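Local coordinates for secretory-abundant heat soluble protein 1 (Ramazzottius varieornatus, PDB 5XN9) that acts as a secreted molecular shield under water-deficient conditions, is needed for desiccation tolerance, has a fatty-acid-binding-protein-like fold and probably binds lipids, at residues A[11-16]-A[38-43]; A[15-20]-A[131-136]; A[108-113]-A[121-126]. All coordinates share one frame; numbering follows the deposited sequence.

Contact 1: residues A[11-16]-A[38-43]; sequences KWESTD and NHKTFH. With MG (magnesium ion), chain C; EDO (1,2-ethanediol), chain G.
The ammonium NZ of K40 is gripped from two places on segment 11-16. K40 NZ forms a salt bridge to E13 OE1 at 2.7 Å, met on the anti side of the carboxylate. K40 NZ also donates to the backbone O of S14 at 2.8 Å. The lysine reaches both because its chain folds back at chi2 and chi3. The extended E13 chain lies alongside F42, with E13 CG 3.7 Å from F42 CE2. Carboxylate and ring planes are 40° apart.

S14 OG sits between its own backbone N and carbonyl carbon (chi1 60°). From there S14 OG accepts from T41 N at 2.9 Å, while S14 N donates to T41 O. A side-chain oxygen thus takes the place of a backbone acceptor just before the regular pairing starts. W12 and H43 are the hydrogen-bonded antiparallel pair that follows. W12 N binds H43 O at 2.8 Å, and H43 N returns the bond to W12 O.

At the other end N38 ND2 donates to T15 O at 3.0 Å, on a lone pair in the carbonyl plane. N38 OD1 is taken by R132, so the amide bridges two strands. H43 NE2 binds the magnesium ion at 1.9 Å, and Y134 is its other protein ligand. H43 ND1 bonds to H54, which probably fixes the imidazole rotation. The antiparallel pairing of the first strand with the strand after the two helices is typical of the fatty-acid-binding-protein beta barrel, here with a metal on its inner side.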
# COMPACT_ATOMS: atom_id res chain seq x y z
N LYS A 11 -5.91 4.06 10.89
CA LYS A 11 -4.79 3.20 11.26
C LYS A 11 -5.23 1.76 11.04
O LYS A 11 -6.19 1.30 11.66
CB LYS A 11 -4.42 3.41 12.72
CG LYS A 11 -3.99 4.81 13.04
CD LYS A 11 -3.45 4.88 14.47
CE LYS A 11 -3.18 6.30 14.87
NZ LYS A 11 -4.44 7.08 14.81
N TRP A 12 -4.53 1.06 10.15
CA TRP A 12 -4.91 -0.27 9.70
C TRP A 12 -3.80 -1.25 10.01
O TRP A 12 -2.62 -0.93 9.86
CB TRP A 12 -5.15 -0.26 8.19
CG TRP A 12 -6.16 0.74 7.76
CD1 TRP A 12 -5.92 1.99 7.24
CD2 TRP A 12 -7.58 0.59 7.83
NE1 TRP A 12 -7.12 2.62 6.97
CE2 TRP A 12 -8.15 1.79 7.33
CE3 TRP A 12 -8.43 -0.43 8.26
CZ2 TRP A 12 -9.52 1.98 7.24
CZ3 TRP A 12 -9.79 -0.24 8.17
CH2 TRP A 12 -10.33 0.96 7.67
N GLU A 13 -4.17 -2.47 10.42
CA GLU A 13 -3.21 -3.49 10.81
C GLU A 13 -3.55 -4.78 10.07
O GLU A 13 -4.72 -5.14 9.95
CB GLU A 13 -3.30 -3.72 12.32
CG GLU A 13 -2.51 -4.89 12.84
CD GLU A 13 -2.69 -5.08 14.33
OE1 GLU A 13 -2.24 -6.11 14.87
OE2 GLU A 13 -3.29 -4.19 14.97
N SER A 14 -2.52 -5.48 9.58
CA SER A 14 -2.75 -6.70 8.81
C SER A 14 -3.33 -7.81 9.68
O SER A 14 -3.14 -7.84 10.90
CB SER A 14 -1.46 -7.17 8.15
OG SER A 14 -0.46 -7.46 9.11
N THR A 15 -4.07 -8.71 9.04
CA THR A 15 -4.68 -9.85 9.70
C THR A 15 -4.04 -11.13 9.19
O THR A 15 -3.03 -11.11 8.48
CB THR A 15 -6.19 -9.85 9.44
OG1 THR A 15 -6.42 -10.16 8.06
CG2 THR A 15 -6.80 -8.49 9.76
N ASP A 16 -4.64 -12.27 9.55
CA ASP A 16 -4.20 -13.55 9.03
C ASP A 16 -4.69 -13.82 7.61
O ASP A 16 -4.21 -14.78 6.99
CB ASP A 16 -4.68 -14.69 9.94
CG ASP A 16 -3.96 -14.70 11.27
OD1 ASP A 16 -2.96 -13.98 11.41
OD2 ASP A 16 -4.40 -15.45 12.18
N ASN A 38 3.57 -13.49 5.76
CA ASN A 38 2.52 -12.60 6.23
C ASN A 38 3.01 -11.92 7.52
O ASN A 38 2.55 -12.22 8.62
CB ASN A 38 1.21 -13.36 6.45
CG ASN A 38 0.07 -12.45 6.85
OD1 ASN A 38 0.17 -11.23 6.77
ND2 ASN A 38 -1.03 -13.05 7.29
N HIS A 39 3.95 -11.00 7.37
CA HIS A 39 4.47 -10.29 8.53
C HIS A 39 3.57 -9.11 8.87
O HIS A 39 3.01 -8.46 7.98
CB HIS A 39 5.89 -9.81 8.28
CG HIS A 39 6.90 -10.92 8.25
ND1 HIS A 39 7.52 -11.39 9.39
CD2 HIS A 39 7.36 -11.68 7.23
CE1 HIS A 39 8.34 -12.37 9.06
NE2 HIS A 39 8.26 -12.57 7.76
N LYS A 40 3.43 -8.85 10.17
CA LYS A 40 2.55 -7.79 10.65
C LYS A 40 2.91 -6.46 10.00
O LYS A 40 4.05 -6.00 10.06
CB LYS A 40 2.68 -7.69 12.17
CG LYS A 40 1.83 -6.62 12.82
CD LYS A 40 0.36 -6.83 12.56
CE LYS A 40 -0.15 -8.11 13.19
NZ LYS A 40 -1.64 -8.15 13.21
N THR A 41 1.91 -5.85 9.36
CA THR A 41 2.09 -4.66 8.55
C THR A 41 1.04 -3.64 8.97
O THR A 41 -0.12 -4.00 9.21
CB THR A 41 1.92 -5.00 7.06
OG1 THR A 41 2.91 -5.97 6.68
CG2 THR A 41 2.05 -3.75 6.16
N PHE A 42 1.45 -2.38 9.05
CA PHE A 42 0.55 -1.29 9.40
C PHE A 42 0.53 -0.27 8.27
O PHE A 42 1.57 0.08 7.71
CB PHE A 42 1.02 -0.61 10.69
CG PHE A 42 1.05 -1.51 11.87
CD1 PHE A 42 2.18 -2.28 12.14
CD2 PHE A 42 -0.03 -1.60 12.73
CE1 PHE A 42 2.21 -3.13 13.24
CE2 PHE A 42 -0.00 -2.43 13.83
CZ PHE A 42 1.12 -3.20 14.09
N HIS A 43 -0.67 0.19 7.94
CA HIS A 43 -0.88 1.33 7.05
C HIS A 43 -1.61 2.39 7.84
O HIS A 43 -2.68 2.13 8.39
CB HIS A 43 -1.75 0.96 5.84
CG HIS A 43 -1.06 0.06 4.87
ND1 HIS A 43 -0.21 0.53 3.90
CD2 HIS A 43 -1.09 -1.29 4.72
CE1 HIS A 43 0.26 -0.48 3.19
NE2 HIS A 43 -0.26 -1.60 3.67
MG MG C . 0.00 -3.42 3.17
C1 EDO G . -3.17 9.83 15.99
O1 EDO G . -1.90 9.38 16.48
C2 EDO G . -4.27 9.45 16.98
O2 EDO G . -5.53 9.43 16.31

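Contact 2: residues A[15-20]-A[131-136]. With MG (magnesium ion), chain C; ACY (acetic acid), chain L.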
# COMPACT_ATOMS: atom_id res chain seq x y z
N THR A 15 -4.07 -8.71 9.04
CA THR A 15 -4.68 -9.85 9.70
C THR A 15 -4.04 -11.13 9.19
O THR A 15 -3.03 -11.11 8.48
CB THR A 15 -6.19 -9.85 9.44
OG1 THR A 15 -6.42 -10.16 8.06
CG2 THR A 15 -6.80 -8.49 9.76
N ASP A 16 -4.64 -12.27 9.55
CA ASP A 16 -4.20 -13.55 9.03
C ASP A 16 -4.69 -13.82 7.61
O ASP A 16 -4.21 -14.78 6.99
CB ASP A 16 -4.68 -14.69 9.94
CG ASP A 16 -3.96 -14.70 11.27
OD1 ASP A 16 -2.96 -13.98 11.41
OD2 ASP A 16 -4.40 -15.45 12.18
N ARG A 17 -5.61 -13.01 7.10
CA ARG A 17 -6.21 -13.25 5.80
C ARG A 17 -5.33 -12.66 4.71
O ARG A 17 -5.05 -11.45 4.70
CB ARG A 17 -7.61 -12.66 5.74
CG ARG A 17 -8.57 -13.28 6.76
CD ARG A 17 -9.72 -12.34 7.05
NE ARG A 17 -10.65 -12.26 5.92
CZ ARG A 17 -11.48 -11.24 5.72
NH1 ARG A 17 -12.29 -11.25 4.67
NH2 ARG A 17 -11.50 -10.22 6.56
N ILE A 18 -4.89 -13.51 3.78
CA ILE A 18 -3.99 -13.11 2.71
C ILE A 18 -4.21 -14.12 1.59
O ILE A 18 -4.57 -15.27 1.84
CB ILE A 18 -2.53 -13.09 3.22
CG1 ILE A 18 -1.57 -12.51 2.17
CG2 ILE A 18 -2.09 -14.48 3.68
CD1 ILE A 18 -0.24 -12.10 2.77
N GLU A 19 -4.06 -13.66 0.35
CA GLU A 19 -4.37 -14.51 -0.80
C GLU A 19 -3.40 -14.23 -1.93
O GLU A 19 -3.29 -13.09 -2.39
CB GLU A 19 -5.81 -14.27 -1.26
CG GLU A 19 -6.25 -15.15 -2.41
CD GLU A 19 -7.68 -14.86 -2.80
OE1 GLU A 19 -8.60 -15.42 -2.16
OE2 GLU A 19 -7.88 -14.06 -3.74
N ASN A 20 -2.69 -15.27 -2.36
CA ASN A 20 -1.85 -15.25 -3.56
C ASN A 20 -0.69 -14.27 -3.45
O ASN A 20 -0.16 -13.82 -4.47
CB ASN A 20 -2.67 -14.99 -4.83
CG ASN A 20 -2.01 -15.56 -6.07
OD1 ASN A 20 -1.41 -16.63 -6.02
ND2 ASN A 20 -2.12 -14.84 -7.18
N LYS A 131 -4.27 -10.28 -2.62
CA LYS A 131 -5.12 -9.53 -1.72
C LYS A 131 -4.66 -9.73 -0.29
O LYS A 131 -4.14 -10.79 0.07
CB LYS A 131 -6.58 -9.95 -1.84
CG LYS A 131 -7.25 -9.46 -3.11
CD LYS A 131 -8.66 -9.99 -3.21
CE LYS A 131 -9.36 -9.43 -4.43
NZ LYS A 131 -9.66 -8.00 -4.24
N ARG A 132 -4.87 -8.70 0.51
CA ARG A 132 -4.55 -8.78 1.92
C ARG A 132 -5.60 -7.98 2.67
O ARG A 132 -6.04 -6.93 2.20
CB ARG A 132 -3.17 -8.18 2.13
CG ARG A 132 -2.50 -8.70 3.31
CD ARG A 132 -1.09 -8.25 3.36
NE ARG A 132 -0.52 -8.77 4.57
CZ ARG A 132 0.59 -8.31 5.13
NH1 ARG A 132 1.25 -7.30 4.57
NH2 ARG A 132 1.01 -8.86 6.25
N TRP A 133 -6.03 -8.49 3.82
CA TRP A 133 -7.08 -7.85 4.59
C TRP A 133 -6.52 -7.24 5.87
O TRP A 133 -5.67 -7.86 6.53
CB TRP A 133 -8.22 -8.82 4.91
CG TRP A 133 -9.03 -9.10 3.69
CD1 TRP A 133 -10.19 -8.47 3.32
CD2 TRP A 133 -8.74 -10.04 2.65
NE1 TRP A 133 -10.64 -8.98 2.12
CE2 TRP A 133 -9.77 -9.94 1.69
CE3 TRP A 133 -7.71 -10.96 2.44
CZ2 TRP A 133 -9.80 -10.73 0.54
CZ3 TRP A 133 -7.74 -11.75 1.30
CH2 TRP A 133 -8.78 -11.63 0.37
N TYR A 134 -6.98 -6.04 6.19
CA TYR A 134 -6.54 -5.28 7.34
C TYR A 134 -7.74 -4.93 8.22
O TYR A 134 -8.87 -4.82 7.74
CB TYR A 134 -5.87 -3.97 6.89
CG TYR A 134 -4.57 -4.18 6.16
CD1 TYR A 134 -4.54 -4.62 4.84
CD2 TYR A 134 -3.36 -3.95 6.79
CE1 TYR A 134 -3.34 -4.82 4.19
CE2 TYR A 134 -2.16 -4.15 6.15
CZ TYR A 134 -2.15 -4.59 4.85
OH TYR A 134 -0.96 -4.80 4.19
N LYS A 135 -7.48 -4.75 9.51
CA LYS A 135 -8.49 -4.31 10.46
C LYS A 135 -8.07 -2.98 11.07
O LYS A 135 -6.89 -2.63 11.09
CB LYS A 135 -8.68 -5.34 11.57
CG LYS A 135 -7.39 -5.64 12.34
CD LYS A 135 -7.59 -6.72 13.39
CE LYS A 135 -6.28 -7.08 14.07
NZ LYS A 135 -6.44 -8.15 15.10
N LYS A 136 -9.04 -2.22 11.58
CA LYS A 136 -8.71 -1.00 12.31
C LYS A 136 -7.89 -1.33 13.55
O LYS A 136 -8.17 -2.31 14.25
CB LYS A 136 -10.00 -0.29 12.72
CG LYS A 136 -10.69 0.46 11.60
CD LYS A 136 -10.07 1.84 11.38
CE LYS A 136 -11.08 2.80 10.76
NZ LYS A 136 -10.54 4.18 10.59
MG MG C . 0.00 -3.42 3.17
C ACY L . 1.81 -4.15 2.03
O ACY L . 1.53 -5.37 2.11
OXT ACY L . 1.02 -3.28 1.59
CH3 ACY L . 3.16 -3.70 2.50
O HOH W 1 -2.91 -9.96 6.03
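T15 and W133 join the first and last strands of the beta barrel, as in fatty-acid-binding proteins. The pairing is antiparallel, and the chain turns a corner at D16. The tight part is the backbone seam. W133 O accepts two bonds, one from T15 N at 3.1 Å and one from T15 OG1 at 2.9 Å. The hydroxyl comes from above the carbonyl plane, not on a lone pair. OG1 also accepts from R17 N, an ST turn at the corner. Beyond it, W133 N donates to R17 O, and E19 and K131 form a hydrogen-bonded pair through two backbone bonds.

I18 and R132 point the same way and lie side by side, with I18 CD1 3.8 Å from R132 NE. The arginine is extended and held at several points. NE donates to a water that also reaches T15 O and R17 O. NH2 also donates to H39 O, beside its bond to N38. NH1 is bound by T41 and, at the guanidinium edge, by acetate O. This acetate also binds the magnesium ion through OXT, and Y134 OH is a metal ligand at 2.0 Å.

The looser side carries R17, E19 and K131. The charged ends of E19 and K131 stay apart, with E19 OE2 and K131 NZ 6.3 Å from each other. K131 NZ instead forms a salt bridge with E120, and R17 with E118. R17 is exposed, yet in the conformer described it stacks on W133. With CG beside the backbone N (chi1 -61°) and a bend at chi3, its guanidinium lies flat on the indole, the planes 17° apart. This cation-pi stack places R17 CZ 4.0 Å from the centroid of the five-membered ring of W133.

Contact 3: residues A[108-113]-A[121-126]. With ZN (zinc ion), chain D; ACY (acetic acid), chain L.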
# COMPACT_ATOMS: atom_id res chain seq x y z
N ILE A 108 2.69 -1.31 -11.07
CA ILE A 108 1.96 -1.97 -9.99
C ILE A 108 0.70 -1.18 -9.70
O ILE A 108 0.72 0.06 -9.67
CB ILE A 108 2.83 -2.04 -8.71
CG1 ILE A 108 4.14 -2.78 -8.98
CG2 ILE A 108 2.07 -2.72 -7.58
CD1 ILE A 108 5.11 -2.70 -7.83
N HIS A 109 -0.41 -1.89 -9.52
CA HIS A 109 -1.66 -1.31 -9.07
C HIS A 109 -1.87 -1.68 -7.61
O HIS A 109 -1.77 -2.85 -7.24
CB HIS A 109 -2.84 -1.85 -9.88
CG HIS A 109 -2.89 -1.33 -11.28
ND1 HIS A 109 -3.77 -1.82 -12.23
CD2 HIS A 109 -2.17 -0.36 -11.90
CE1 HIS A 109 -3.58 -1.18 -13.37
NE2 HIS A 109 -2.63 -0.28 -13.19
N ASP A 110 -2.16 -0.67 -6.78
CA ASP A 110 -2.59 -0.88 -5.41
C ASP A 110 -4.00 -0.34 -5.28
O ASP A 110 -4.33 0.71 -5.85
CB ASP A 110 -1.71 -0.07 -4.46
CG ASP A 110 -0.43 -0.77 -4.10
OD1 ASP A 110 -0.26 -1.95 -4.49
OD2 ASP A 110 0.41 -0.15 -3.41
N GLU A 111 -4.85 -1.07 -4.59
CA GLU A 111 -6.19 -0.59 -4.30
C GLU A 111 -6.47 -0.76 -2.82
O GLU A 111 -6.04 -1.75 -2.21
CB GLU A 111 -7.27 -1.30 -5.14
CG GLU A 111 -8.69 -0.81 -4.85
CD GLU A 111 -9.76 -1.67 -5.50
OE1 GLU A 111 -10.48 -1.15 -6.38
OE2 GLU A 111 -9.88 -2.86 -5.14
N TYR A 112 -7.15 0.22 -2.24
CA TYR A 112 -7.57 0.18 -0.84
C TYR A 112 -9.09 0.31 -0.81
O TYR A 112 -9.62 1.36 -1.18
CB TYR A 112 -6.94 1.33 -0.05
CG TYR A 112 -5.43 1.30 -0.04
CD1 TYR A 112 -4.70 1.74 -1.14
CD2 TYR A 112 -4.73 0.82 1.06
CE1 TYR A 112 -3.31 1.71 -1.14
CE2 TYR A 112 -3.34 0.78 1.07
CZ TYR A 112 -2.64 1.22 -0.04
OH TYR A 112 -1.26 1.18 -0.05
N LYS A 113 -9.77 -0.74 -0.37
CA LYS A 113 -11.23 -0.80 -0.41
C LYS A 113 -11.73 -1.16 0.98
O LYS A 113 -11.42 -2.24 1.50
CB LYS A 113 -11.66 -1.85 -1.44
CG LYS A 113 -13.15 -2.14 -1.50
CD LYS A 113 -13.40 -3.25 -2.52
CE LYS A 113 -14.83 -3.77 -2.50
NZ LYS A 113 -15.07 -4.76 -3.59
N LYS A 121 -6.88 -4.77 0.67
CA LYS A 121 -5.87 -4.23 -0.22
C LYS A 121 -5.64 -5.23 -1.35
O LYS A 121 -5.42 -6.42 -1.10
CB LYS A 121 -4.55 -3.94 0.48
CG LYS A 121 -3.56 -3.23 -0.43
CD LYS A 121 -2.38 -2.63 0.33
CE LYS A 121 -1.43 -1.99 -0.65
NZ LYS A 121 -0.16 -1.58 0.00
N THR A 122 -5.71 -4.74 -2.58
CA THR A 122 -5.47 -5.55 -3.76
C THR A 122 -4.19 -5.07 -4.42
O THR A 122 -3.97 -3.87 -4.57
CB THR A 122 -6.64 -5.43 -4.73
OG1 THR A 122 -7.84 -5.85 -4.07
CG2 THR A 122 -6.41 -6.30 -5.95
N TYR A 123 -3.34 -6.02 -4.79
CA TYR A 123 -2.04 -5.75 -5.39
C TYR A 123 -2.06 -6.43 -6.75
O TYR A 123 -2.37 -7.62 -6.83
CB TYR A 123 -0.92 -6.39 -4.56
CG TYR A 123 -0.94 -6.15 -3.06
CD1 TYR A 123 -1.89 -6.76 -2.24
CD2 TYR A 123 0.00 -5.34 -2.45
CE1 TYR A 123 -1.92 -6.55 -0.87
CE2 TYR A 123 0.00 -5.13 -1.08
CZ TYR A 123 -0.96 -5.73 -0.29
OH TYR A 123 -0.97 -5.53 1.07
N LYS A 124 -1.73 -5.69 -7.80
CA LYS A 124 -1.73 -6.28 -9.13
C LYS A 124 -0.48 -5.87 -9.88
O LYS A 124 -0.09 -4.70 -9.86
CB LYS A 124 -2.93 -5.85 -9.97
CG LYS A 124 -4.27 -6.45 -9.59
CD LYS A 124 -5.32 -5.97 -10.58
CE LYS A 124 -6.72 -6.43 -10.21
NZ LYS A 124 -7.74 -5.53 -10.82
N VAL A 125 0.14 -6.83 -10.57
CA VAL A 125 1.21 -6.53 -11.50
C VAL A 125 0.99 -7.41 -12.73
O VAL A 125 1.01 -8.64 -12.62
CB VAL A 125 2.61 -6.71 -10.89
CG1 VAL A 125 2.79 -8.10 -10.27
CG2 VAL A 125 3.70 -6.38 -11.90
N GLY A 126 0.71 -6.79 -13.87
CA GLY A 126 0.29 -7.57 -15.02
C GLY A 126 -0.96 -8.36 -14.69
O GLY A 126 -1.95 -7.82 -14.18
ZN ZN D . -2.20 1.19 -14.55
C ACY L . 1.81 -4.15 2.03
O ACY L . 1.53 -5.37 2.11
OXT ACY L . 1.02 -3.28 1.59
CH3 ACY L . 3.16 -3.70 2.50
O HOH W 2 -9.16 -3.98 -2.67
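K121 and Y112 meet within an antiparallel beta hairpin of the barrel wall, formed by strands 106-114 and 118-125. The backbone bonds come in two hydrogen-bonded pairs, H109 with K124 and E111 with T122. Each pair gives two N-H to O bonds. The straightest is H109 N to K124 O, 2.8 Å with 171° at the hydrogen. D110 with Y123 and Y112 with K121 are non-hydrogen-bonded pairs. Across them CA-H groups approach carbonyls, such as K121 CA to E111 O at 3.2 Å.

The polar and charged contacts centre on the buried ammonium of K121. Its chain is extended, with CG anti to the backbone N (chi1 -173°), and this carries NZ alongside the Y112 ring to the hydroxyl. K121 NZ donates to Y112 OH at 3.0 Å. K121 NZ also donates to ACY OXT, an acetate oxygen, at 2.6 Å. D110 OD2 forms a long salt bridge with K121 NZ, 3.7 Å. These oxygens would be expected to favour the charged form of the lysine. Y123 OH donates to the other acetate oxygen, which R132 also binds. The acetate, probably from the crystallisation liquor, may mark a polar spot inside the barrel.

Nonpolar contact comes from the same lysine. Its methylenes run between two tyrosines, with CG over a face of each ring and offset toward the rim. The Y123 ring meets F21 edge-to-face, so a helix also packs against this wall.

On the face of H109, E111 and T122, metal and water contacts take over. In the conformers described, H109 NE2 binds the zinc ion at 2.0 Å together with E98, and a water joins E111 to T122. T122 OG1 is also bound by K131. The water lies 2.8 Å from E111 OE2 and 2.7 Å from T122 OG1.

Overall arrangement
All three contacts lie in one antiparallel sheet that closes into the barrel. Contacts 1 and 2 share strand 10-19, which pairs with 42-48 on one side and 128-136 on the other. Their centres are about 7 Å apart. Contact 3 pairs 118-125, the neighbour of 128-136, with 106-114. Its centre is about 13 Å from that of contact 2 and about 16 Å from that of contact 1. Along the chain, contacts 1 and 2 start from the same stretch. Contact 1 closes before contact 3 opens, and contact 2 spans contact 3. Magnesium links contacts 1 and 2, and acetate links contacts 2 and 3. One face of each contact meets near these two groups, consistent with a ligand cavity.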